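Local coordinates for uncharacterized protein (PDB 2R2A) that is of uncharacterized function but, as the N-terminal domain of a zonular occludens toxin homologue with a P-loop NTPase fold, probably binds nucleotide, at residues T45-P53 / K186-S194; R141-H149 / L160-V171. All coordinates share one frame; numbering follows the deposited sequence. Where two conformers were deposited one is given.

Interaction 1 (45-53 with 186-194) and interaction 2 (141-149 with 160-171) lie on opposite sides of the chain's centre, their own centres about 24 Å apart and their nearest atoms about 13 Å apart, so they do not touch. Along the chain, interaction 2 is nested within the loop that interaction 1 closes: the end of the modelled chain returns to pack on the loop after strand 43-45, while the 144-152/158-163 hairpin extends the central sheet. Tyr-192 from the first contact and His-149 from the second both touch residues of a probable Walker A P-loop, which makes this likely nucleotide site their common neighbour.

Interaction 1: residues T45-P53 / K186-S194; sequences TNIKGLKIP and KKVYDLYES
Gly-49 and Lys-51 hold segment 186-194 by two backbone bonds, Glu-193 N to Gly-49 O at 3.0 Å and Lys-51 N to Leu-191 O at 2.8 Å. They frame a single bridge between Leu-50 and Tyr-192, and the backbone stays irregular beyond it. CA of Gly-49 adds a CA-H...O contact to Glu-193 O at 3.3 Å. The compact part lies to one side of the bridge. Tyr-192 has CG anti to its own N (chi1 176°), a torsion that brings ring atom CE1 to 3.3 Å from Lys-48 O and to 3.9 Å from CG2 of Ile-47, the two side chains crossing at about a right angle. In this P-loop NTPase-like domain the same tyrosine also touches Thr-19 and Leu-20 of helix 18-28, which follows the loop of the probable Walker A motif and supplies its last residues; segment 186-194 thus joins the loop after strand 43-45 to that helix. Further along, both branches of Leu-191 lean on Ile-52: CD2 lies 3.9 Å from CG1, and CD1 approaches the CD1 of the isoleucine. Leu-191 reaches Ala-27 of the helix as well. The solvent side is looser and polar. Lys-51 runs its methylene chain alongside the backbone of Asp-190 and Leu-191, then bends at its last torsion (chi4 69°), which turns NZ toward the carbonyls; its bond to Tyr-189 O is weak, at 3.4 Å. The carboxylate of Glu-193 stays beyond salt-bridge range, with OE2 4.0 Å from Lys-51 NZ.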
loop_
_atom_site.group_PDB
_atom_site.type_symbol
_atom_site.label_atom_id
_atom_site.label_comp_id
_atom_site.label_asym_id
_atom_site.label_seq_id
_atom_site.Cartn_x
_atom_site.Cartn_y
_atom_site.Cartn_z
ATOM N N THR A 45 -7.171 1.532 5.867
ATOM C CA THR A 45 -7.092 0.582 4.763
ATOM C C THR A 45 -8.444 0.297 4.175
ATOM O O THR A 45 -9.459 0.594 4.797
ATOM C CB THR A 45 -6.343 -0.731 5.163
ATOM O OG1 THR A 45 -6.096 -1.549 4.008
ATOM C CG2 THR A 45 -7.108 -1.523 6.228
ATOM N N ASN A 46 -8.448 -0.245 2.954
ATOM C CA ASN A 46 -9.674 -0.732 2.314
ATOM C C ASN A 46 -9.706 -2.269 2.290
ATOM O O ASN A 46 -10.612 -2.848 1.697
ATOM C CB ASN A 46 -9.838 -0.153 0.878
ATOM C CG ASN A 46 -8.712 -0.569 -0.068
ATOM O OD1 ASN A 46 -7.560 -0.713 0.340
ATOM N ND2 ASN A 46 -9.046 -0.760 -1.356
ATOM N N ILE A 47 -8.706 -2.932 2.893
ATOM C CA ILE A 47 -8.661 -4.398 2.869
ATOM C C ILE A 47 -9.798 -4.986 3.702
ATOM O O ILE A 47 -9.923 -4.650 4.866
ATOM C CB ILE A 47 -7.325 -4.959 3.371
ATOM C CG1 ILE A 47 -6.192 -4.660 2.347
ATOM C CG2 ILE A 47 -7.403 -6.476 3.527
ATOM C CD1 ILE A 47 -4.845 -4.861 2.951
ATOM N N LYS A 48 -10.605 -5.866 3.101
ATOM C CA LYS A 48 -11.775 -6.435 3.789
ATOM C C LYS A 48 -11.374 -7.717 4.504
ATOM O O LYS A 48 -10.504 -8.452 4.027
ATOM C CB LYS A 48 -12.915 -6.749 2.808
ATOM C CG LYS A 48 -13.497 -5.553 2.054
ATOM C CD LYS A 48 -14.647 -4.925 2.838
ATOM C CE LYS A 48 -15.284 -3.745 2.081
ATOM N NZ LYS A 48 -16.496 -3.201 2.804
ATOM N N GLY A 49 -11.981 -7.963 5.652
ATOM C CA GLY A 49 -11.754 -9.191 6.375
ATOM C C GLY A 49 -10.532 -9.126 7.256
ATOM O O GLY A 49 -10.142 -10.131 7.849
ATOM N N LEU A 50 -9.948 -7.931 7.353
ATOM C CA LEU A 50 -8.780 -7.690 8.190
ATOM C C LEU A 50 -9.207 -7.535 9.643
ATOM O O LEU A 50 -10.030 -6.675 9.960
ATOM C CB LEU A 50 -8.036 -6.441 7.691
ATOM C CG LEU A 50 -6.764 -6.093 8.468
ATOM C CD1 LEU A 50 -5.721 -7.197 8.272
ATOM C CD2 LEU A 50 -6.209 -4.705 8.074
ATOM N N LYS A 51 -8.645 -8.363 10.523
ATOM C CA LYS A 51 -9.046 -8.412 11.940
ATOM C C LYS A 51 -8.272 -7.431 12.842
ATOM O O LYS A 51 -8.735 -7.065 13.913
ATOM C CB LYS A 51 -8.884 -9.823 12.494
ATOM C CG LYS A 51 -9.786 -10.878 11.874
ATOM C CD LYS A 51 -9.780 -12.119 12.778
ATOM C CE LYS A 51 -10.525 -13.310 12.159
ATOM N NZ LYS A 51 -9.823 -13.874 10.976
ATOM N N ILE A 52 -7.094 -7.025 12.388
ATOM C CA ILE A 52 -6.255 -6.052 13.063
ATOM C C ILE A 52 -7.016 -4.726 13.029
ATOM O O ILE A 52 -7.492 -4.334 11.956
ATOM C CB ILE A 52 -4.911 -5.909 12.283
ATOM C CG1 ILE A 52 -4.188 -7.261 12.212
ATOM C CG2 ILE A 52 -4.054 -4.791 12.895
ATOM C CD1 ILE A 52 -2.970 -7.333 11.305
ATOM N N PRO A 53 -7.161 -4.046 14.192
ATOM C CA PRO A 53 -7.902 -2.792 14.225
ATOM C C PRO A 53 -7.388 -1.794 13.190
ATOM O O PRO A 53 -6.181 -1.659 12.999
ATOM C CB PRO A 53 -7.684 -2.281 15.663
ATOM C CG PRO A 53 -7.486 -3.522 16.434
ATOM C CD PRO A 53 -6.706 -4.438 15.540
ATOM N N LYS A 186 2.884 -18.083 9.842
ATOM C CA LYS A 186 1.947 -19.206 9.895
ATOM C C LYS A 186 0.638 -18.870 10.643
ATOM O O LYS A 186 -0.350 -19.590 10.520
ATOM C CB LYS A 186 2.634 -20.461 10.470
ATOM C CG LYS A 186 3.162 -20.290 11.876
ATOM C CD LYS A 186 3.760 -21.592 12.445
ATOM C CE LYS A 186 5.192 -21.842 11.918
ATOM N NZ LYS A 186 5.960 -22.750 12.827
ATOM N N LYS A 187 0.626 -17.776 11.401
ATOM C CA LYS A 187 -0.602 -17.334 12.075
ATOM C C LYS A 187 -1.376 -16.282 11.277
ATOM O O LYS A 187 -2.255 -15.608 11.819
ATOM C CB LYS A 187 -0.289 -16.809 13.482
ATOM C CG LYS A 187 0.376 -17.862 14.322
ATOM C CD LYS A 187 0.417 -17.483 15.786
ATOM C CE LYS A 187 1.162 -18.556 16.546
ATOM N NZ LYS A 187 0.906 -19.916 15.945
ATOM N N VAL A 188 -1.048 -16.138 9.988
ATOM C CA VAL A 188 -1.611 -15.055 9.200
ATOM C C VAL A 188 -3.150 -15.093 9.216
ATOM O O VAL A 188 -3.799 -14.062 9.294
ATOM C CB VAL A 188 -1.037 -15.021 7.739
ATOM C CG1 VAL A 188 -1.513 -16.216 6.950
ATOM C CG2 VAL A 188 -1.437 -13.733 7.035
ATOM N N TYR A 189 -3.743 -16.280 9.163
ATOM C CA TYR A 189 -5.213 -16.359 9.179
ATOM C C TYR A 189 -5.894 -16.049 10.520
ATOM O O TYR A 189 -7.129 -15.911 10.581
ATOM C CB TYR A 189 -5.674 -17.687 8.619
ATOM C CG TYR A 189 -5.632 -17.712 7.108
ATOM C CD1 TYR A 189 -6.498 -16.903 6.359
ATOM C CD2 TYR A 189 -4.732 -18.526 6.427
ATOM C CE1 TYR A 189 -6.489 -16.923 4.979
ATOM C CE2 TYR A 189 -4.716 -18.556 5.029
ATOM C CZ TYR A 189 -5.605 -17.753 4.319
ATOM O OH TYR A 189 -5.601 -17.764 2.949
ATOM N N ASP A 190 -5.108 -15.920 11.582
ATOM C CA ASP A 190 -5.647 -15.450 12.861
ATOM C C ASP A 190 -5.958 -13.955 12.790
ATOM O O ASP A 190 -6.671 -13.408 13.647
ATOM C CB ASP A 190 -4.648 -15.719 13.993
ATOM C CG ASP A 190 -4.426 -17.213 14.246
ATOM O OD1 ASP A 190 -5.213 -18.050 13.727
ATOM O OD2 ASP A 190 -3.460 -17.542 14.969
ATOM N N LEU A 191 -5.425 -13.307 11.755
ATOM C CA LEU A 191 -5.498 -11.860 11.609
ATOM C C LEU A 191 -6.322 -11.424 10.385
ATOM O O LEU A 191 -6.574 -10.231 10.197
ATOM C CB LEU A 191 -4.077 -11.309 11.466
ATOM C CG LEU A 191 -3.091 -11.487 12.616
ATOM C CD1 LEU A 191 -1.739 -10.942 12.194
ATOM C CD2 LEU A 191 -3.566 -10.751 13.838
ATOM N N TYR A 192 -6.725 -12.397 9.566
ATOM C CA TYR A 192 -7.295 -12.121 8.254
ATOM C C TYR A 192 -8.211 -13.263 7.813
ATOM O O TYR A 192 -7.930 -14.423 8.080
ATOM C CB TYR A 192 -6.180 -11.897 7.214
ATOM C CG TYR A 192 -6.683 -11.696 5.791
ATOM C CD1 TYR A 192 -7.282 -10.511 5.416
ATOM C CD2 TYR A 192 -6.561 -12.695 4.832
ATOM C CE1 TYR A 192 -7.753 -10.306 4.133
ATOM C CE2 TYR A 192 -7.034 -12.498 3.515
ATOM C CZ TYR A 192 -7.622 -11.286 3.184
ATOM O OH TYR A 192 -8.133 -11.051 1.919
ATOM N N GLU A 193 -9.315 -12.902 7.156
ATOM C CA GLU A 193 -10.244 -13.852 6.507
ATOM C C GLU A 193 -10.623 -13.240 5.138
ATOM O O GLU A 193 -10.936 -12.052 5.061
ATOM C CB GLU A 193 -11.479 -14.059 7.389
ATOM C CG GLU A 193 -11.876 -15.531 7.585
ATOM C CD GLU A 193 -12.895 -15.742 8.705
ATOM O OE1 GLU A 193 -14.015 -15.183 8.615
ATOM O OE2 GLU A 193 -12.584 -16.473 9.680
ATOM N N SER A 194 -10.541 -14.013 4.055
ATOM C CA SER A 194 -10.916 -13.506 2.716
ATOM C C SER A 194 -12.322 -13.933 2.283
ATOM O O SER A 194 -13.186 -14.173 3.126
ATOM C CB SER A 194 -9.919 -13.978 1.664
ATOM O OG SER A 194 -9.966 -15.393 1.561
#

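Interaction 2: residues R141-H149 / L160-V171; sequences RTLVRKHYH and LLEWKICADDPV
His-147 and His-149 pair with Trp-163 and Leu-161 through four backbone hydrogen bonds, the strand segments 146-149 and 160-163 running antiparallel at 161° with their axes 4.6 Å apart. These are hydrogen-bonded pairs of a beta hairpin that extends the central sheet beside strand 7-11, and Tyr-148 with Glu-162 forms the non-hydrogen-bonded pair between them. On the face carrying the histidines, His-147 lies side by side with Trp-163, whose CE3 sits over one face of the imidazole; the ring planes are 38° apart, so the two are oblique. NE2 of His-147 makes a weak bond to Ala-167 O, while the CB of Ala-167 covers the centre of one indole face. Trp-163 is tethered at its far end, NE1 donating to Met-173 O. CB of His-149 meets the edge of the indole at CZ3, 3.6 Å away. The imidazole of His-149 takes Pro-170 over a face in a CH-pi contact, CB of Pro-170 3.6 Å from the ring centroid, while ND1 of His-149 bonds to Thr-11 OG1. The Tyr-148 face is more polar: the ring lies alongside Glu-162, CE1 3.7 Å from CG, and CD1 meets CD2 of Leu-160. Water 2 joins Tyr-148 OH to Glu-162 OE1, and Lys-146 NZ gives the phenol oxygen a second partner at 2.7 Å. Before the strand, water 1 donates to the O atoms of Arg-141 and Val-144 and accepts from Cys-166 N. CG and CD of Arg-141, whose NE bonds to Leu-136 O, pass along SG of Cys-166, and the bend at chi3 (-94°) then turns the guanidinium toward Asp-168; in the conformer given, NH1 makes a salt bridge to Asp-168 OD1 at 3.0 Å, in the guanidinium plane but from above the carboxylate.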
loop_
_atom_site.group_PDB
_atom_site.type_symbol
_atom_site.label_atom_id
_atom_site.label_comp_id
_atom_site.label_asym_id
_atom_site.label_seq_id
_atom_site.Cartn_x
_atom_site.Cartn_y
_atom_site.Cartn_z
ATOM N N ARG A 141 4.647 6.407 -8.413
ATOM C CA ARG A 141 5.704 5.416 -8.645
ATOM C C ARG A 141 7.090 5.984 -8.390
ATOM O O ARG A 141 7.980 5.298 -7.839
ATOM C CB ARG A 141 5.623 4.874 -10.070
ATOM C CG ARG A 141 4.536 3.836 -10.254
ATOM C CD ARG A 141 4.585 3.236 -11.645
ATOM N NE ARG A 141 3.698 3.898 -12.631
ATOM C CZ ARG A 141 3.967 3.959 -13.934
ATOM N NH1 ARG A 141 5.112 3.458 -14.384
ATOM N NH2 ARG A 141 3.112 4.534 -14.797
ATOM N N THR A 142 7.287 7.244 -8.795
ATOM C CA THR A 142 8.580 7.914 -8.610
ATOM C C THR A 142 8.997 7.997 -7.134
ATOM O O THR A 142 10.181 8.091 -6.826
ATOM C CB THR A 142 8.604 9.325 -9.271
ATOM O OG1 THR A 142 9.956 9.721 -9.514
ATOM C CG2 THR A 142 7.941 10.373 -8.373
ATOM N N LEU A 143 8.018 7.981 -6.236
ATOM C CA LEU A 143 8.262 8.109 -4.794
ATOM C C LEU A 143 8.495 6.788 -4.065
ATOM O O LEU A 143 8.888 6.781 -2.890
ATOM C CB LEU A 143 7.096 8.837 -4.142
ATOM C CG LEU A 143 6.837 10.242 -4.653
ATOM C CD1 LEU A 143 5.427 10.553 -4.241
ATOM C CD2 LEU A 143 7.871 11.269 -4.124
ATOM N N VAL A 144 8.292 5.678 -4.755
ATOM C CA VAL A 144 8.394 4.353 -4.136
ATOM C C VAL A 144 9.839 4.106 -3.774
ATOM O O VAL A 144 10.725 4.368 -4.596
ATOM C CB VAL A 144 7.892 3.242 -5.119
ATOM C CG1 VAL A 144 8.267 1.824 -4.577
ATOM C CG2 VAL A 144 6.395 3.403 -5.368
ATOM N N ARG A 145 10.082 3.622 -2.559
ATOM C CA ARG A 145 11.448 3.295 -2.082
ATOM C C ARG A 145 11.604 1.811 -1.709
ATOM O O ARG A 145 12.671 1.373 -1.292
ATOM C CB ARG A 145 11.867 4.210 -0.916
ATOM C CG ARG A 145 12.245 5.607 -1.396
ATOM C CD ARG A 145 12.973 6.395 -0.282
ATOM N NE ARG A 145 12.961 7.835 -0.540
ATOM C CZ ARG A 145 14.033 8.567 -0.852
ATOM N NH1 ARG A 145 15.242 8.000 -0.943
ATOM N NH2 ARG A 145 13.893 9.875 -1.059
ATOM N N LYS A 146 10.523 1.049 -1.864
ATOM C CA LYS A 146 10.587 -0.409 -1.733
ATOM C C LYS A 146 9.501 -1.036 -2.626
ATOM O O LYS A 146 8.328 -0.686 -2.535
ATOM C CB LYS A 146 10.459 -0.860 -0.256
ATOM C CG LYS A 146 10.423 -2.400 -0.064
ATOM C CD LYS A 146 10.852 -2.838 1.354
ATOM C CE LYS A 146 9.723 -2.746 2.431
ATOM N NZ LYS A 146 9.906 -3.680 3.679
ATOM N N HIS A 147 9.885 -1.938 -3.522
ATOM C CA HIS A 147 8.908 -2.577 -4.415
ATOM C C HIS A 147 9.065 -4.083 -4.270
ATOM O O HIS A 147 10.151 -4.579 -4.432
ATOM C CB HIS A 147 9.133 -2.076 -5.848
ATOM C CG HIS A 147 8.287 -2.683 -6.927
ATOM N ND1 HIS A 147 7.142 -3.426 -6.713
ATOM C CD2 HIS A 147 8.394 -2.557 -8.275
ATOM C CE1 HIS A 147 6.597 -3.751 -7.874
ATOM N NE2 HIS A 147 7.350 -3.237 -8.834
ATOM N N TYR A 148 8.009 -4.777 -3.836
ATOM C CA TYR A 148 8.003 -6.245 -3.859
ATOM C C TYR A 148 7.094 -6.694 -4.955
ATOM O O TYR A 148 5.987 -6.146 -5.128
ATOM C CB TYR A 148 7.376 -6.771 -2.572
ATOM C CG TYR A 148 8.182 -6.558 -1.330
ATOM C CD1 TYR A 148 9.428 -7.163 -1.147
ATOM C CD2 TYR A 148 7.669 -5.775 -0.306
ATOM C CE1 TYR A 148 10.141 -6.989 0.084
ATOM C CE2 TYR A 148 8.361 -5.580 0.870
ATOM C CZ TYR A 148 9.599 -6.189 1.068
ATOM O OH TYR A 148 10.253 -5.983 2.280
ATOM N N HIS A 149 7.524 -7.690 -5.699
ATOM C CA HIS A 149 6.648 -8.271 -6.699
ATOM C C HIS A 149 6.662 -9.803 -6.481
ATOM O O HIS A 149 7.748 -10.411 -6.290
ATOM C CB HIS A 149 7.156 -7.956 -8.113
ATOM C CG HIS A 149 6.332 -8.626 -9.183
ATOM N ND1 HIS A 149 5.158 -8.075 -9.663
ATOM C CD2 HIS A 149 6.492 -9.798 -9.836
ATOM C CE1 HIS A 149 4.645 -8.884 -10.584
ATOM N NE2 HIS A 149 5.411 -9.950 -10.671
ATOM N N LEU A 160 9.611 -13.877 -4.153
ATOM C CA LEU A 160 9.440 -12.491 -3.882
ATOM C C LEU A 160 10.656 -11.728 -4.491
ATOM O O LEU A 160 11.779 -11.994 -4.128
ATOM C CB LEU A 160 9.430 -12.327 -2.365
ATOM C CG LEU A 160 9.081 -10.933 -1.950
ATOM C CD1 LEU A 160 7.583 -10.766 -2.204
ATOM C CD2 LEU A 160 9.426 -10.805 -0.486
ATOM N N LEU A 161 10.391 -10.820 -5.418
ATOM C CA LEU A 161 11.414 -9.962 -6.038
ATOM C C LEU A 161 11.357 -8.644 -5.282
ATOM O O LEU A 161 10.246 -8.107 -5.004
ATOM C CB LEU A 161 11.107 -9.757 -7.525
ATOM C CG LEU A 161 10.977 -11.033 -8.416
ATOM C CD1 LEU A 161 10.650 -10.615 -9.841
ATOM C CD2 LEU A 161 12.295 -11.796 -8.408
ATOM N N GLU A 162 12.524 -8.101 -4.986
ATOM C CA GLU A 162 12.585 -6.843 -4.247
ATOM C C GLU A 162 13.541 -5.838 -4.910
ATOM O O GLU A 162 14.689 -6.176 -5.227
ATOM C CB GLU A 162 13.059 -7.075 -2.816
ATOM C CG GLU A 162 12.974 -5.801 -1.999
ATOM C CD GLU A 162 13.646 -5.884 -0.644
ATOM O OE1 GLU A 162 13.860 -6.998 -0.105
ATOM O OE2 GLU A 162 13.940 -4.789 -0.123
ATOM N N TRP A 163 13.049 -4.612 -5.068
ATOM C CA TRP A 163 13.878 -3.501 -5.548
ATOM C C TRP A 163 13.744 -2.339 -4.576
ATOM O O TRP A 163 12.801 -2.304 -3.776
ATOM C CB TRP A 163 13.427 -3.019 -6.931
ATOM C CG TRP A 163 13.442 -4.044 -8.052
ATOM C CD1 TRP A 163 14.432 -4.262 -8.966
ATOM C CD2 TRP A 163 12.357 -4.893 -8.421
ATOM N NE1 TRP A 163 14.046 -5.223 -9.881
ATOM C CE2 TRP A 163 12.775 -5.632 -9.563
ATOM C CE3 TRP A 163 11.080 -5.133 -7.871
ATOM C CZ2 TRP A 163 11.953 -6.599 -10.168
ATOM C CZ3 TRP A 163 10.238 -6.077 -8.486
ATOM C CH2 TRP A 163 10.696 -6.804 -9.630
ATOM N N LYS A 164 14.662 -1.368 -4.700
ATOM C CA LYS A 164 14.647 -0.171 -3.871
ATOM C C LYS A 164 13.958 0.996 -4.585
ATOM O O LYS A 164 13.898 2.120 -4.052
ATOM C CB LYS A 164 16.096 0.234 -3.513
ATOM C CG LYS A 164 16.846 -0.786 -2.703
ATOM C CD LYS A 164 16.144 -1.100 -1.403
ATOM C CE LYS A 164 17.148 -1.518 -0.324
ATOM N NZ LYS A 164 16.495 -2.262 0.809
ATOM N N ILE A 165 13.465 0.733 -5.792
ATOM C CA ILE A 165 12.686 1.711 -6.528
ATOM C C ILE A 165 11.564 0.945 -7.216
ATOM O O ILE A 165 11.538 -0.288 -7.174
ATOM C CB ILE A 165 13.543 2.505 -7.568
ATOM C CG1 ILE A 165 14.035 1.586 -8.713
ATOM C CG2 ILE A 165 14.687 3.255 -6.870
ATOM C CD1 ILE A 165 14.901 2.369 -9.769
ATOM N N CYS A 166 10.623 1.663 -7.819
ATOM C CA CYS A 166 9.570 0.999 -8.572
ATOM C C CYS A 166 10.163 0.374 -9.841
ATOM O O CYS A 166 10.812 1.047 -10.652
ATOM C CB CYS A 166 8.428 1.971 -8.907
ATOM S SG CYS A 166 7.174 1.210 -9.942
ATOM N N ALA A 167 9.990 -0.931 -10.001
ATOM C CA ALA A 167 10.411 -1.612 -11.223
ATOM C C ALA A 167 9.193 -1.657 -12.113
ATOM O O ALA A 167 8.292 -2.457 -11.889
ATOM C CB ALA A 167 10.917 -3.040 -10.958
ATOM N N ASP A 168 9.173 -0.819 -13.145
ATOM C CA ASP A 168 7.959 -0.708 -13.978
ATOM C C ASP A 168 7.569 -2.001 -14.720
ATOM O O ASP A 168 6.399 -2.193 -15.064
ATOM C CB ASP A 168 8.170 0.395 -15.037
ATOM C CG ASP A 168 8.091 1.791 -14.452
ATOM O OD1 ASP A 168 7.528 1.983 -13.351
ATOM O OD2 ASP A 168 8.627 2.715 -15.085
ATOM N N ASP A 169 8.550 -2.848 -15.011
ATOM C CA ASP A 169 8.317 -4.127 -15.675
ATOM C C ASP A 169 8.972 -5.191 -14.794
ATOM O O ASP A 169 10.110 -5.548 -15.030
ATOM C CB ASP A 169 8.938 -4.147 -17.085
ATOM C CG ASP A 169 8.359 -3.071 -17.988
ATOM O OD1 ASP A 169 7.269 -3.288 -18.562
ATOM O OD2 ASP A 169 8.995 -2.011 -18.118
ATOM N N PRO A 170 8.262 -5.641 -13.750
ATOM C CA PRO A 170 8.895 -6.503 -12.721
ATOM C C PRO A 170 9.493 -7.836 -13.192
ATOM O O PRO A 170 10.621 -8.145 -12.834
ATOM C CB PRO A 170 7.784 -6.727 -11.696
ATOM C CG PRO A 170 6.664 -5.754 -12.030
ATOM C CD PRO A 170 6.852 -5.305 -13.457
ATOM N N VAL A 171 8.762 -8.617 -13.980
ATOM C CA VAL A 171 9.315 -9.910 -14.452
ATOM C C VAL A 171 10.526 -9.659 -15.364
ATOM O O VAL A 171 11.596 -10.236 -15.142
ATOM C CB VAL A 171 8.200 -10.841 -15.052
ATOM C CG1 VAL A 171 8.792 -12.168 -15.585
ATOM C CG2 VAL A 171 7.122 -11.149 -14.001
HETATM O O HOH W 1 10.631 4.408 -7.415
HETATM O O HOH W 2 12.760 -6.668 2.194
#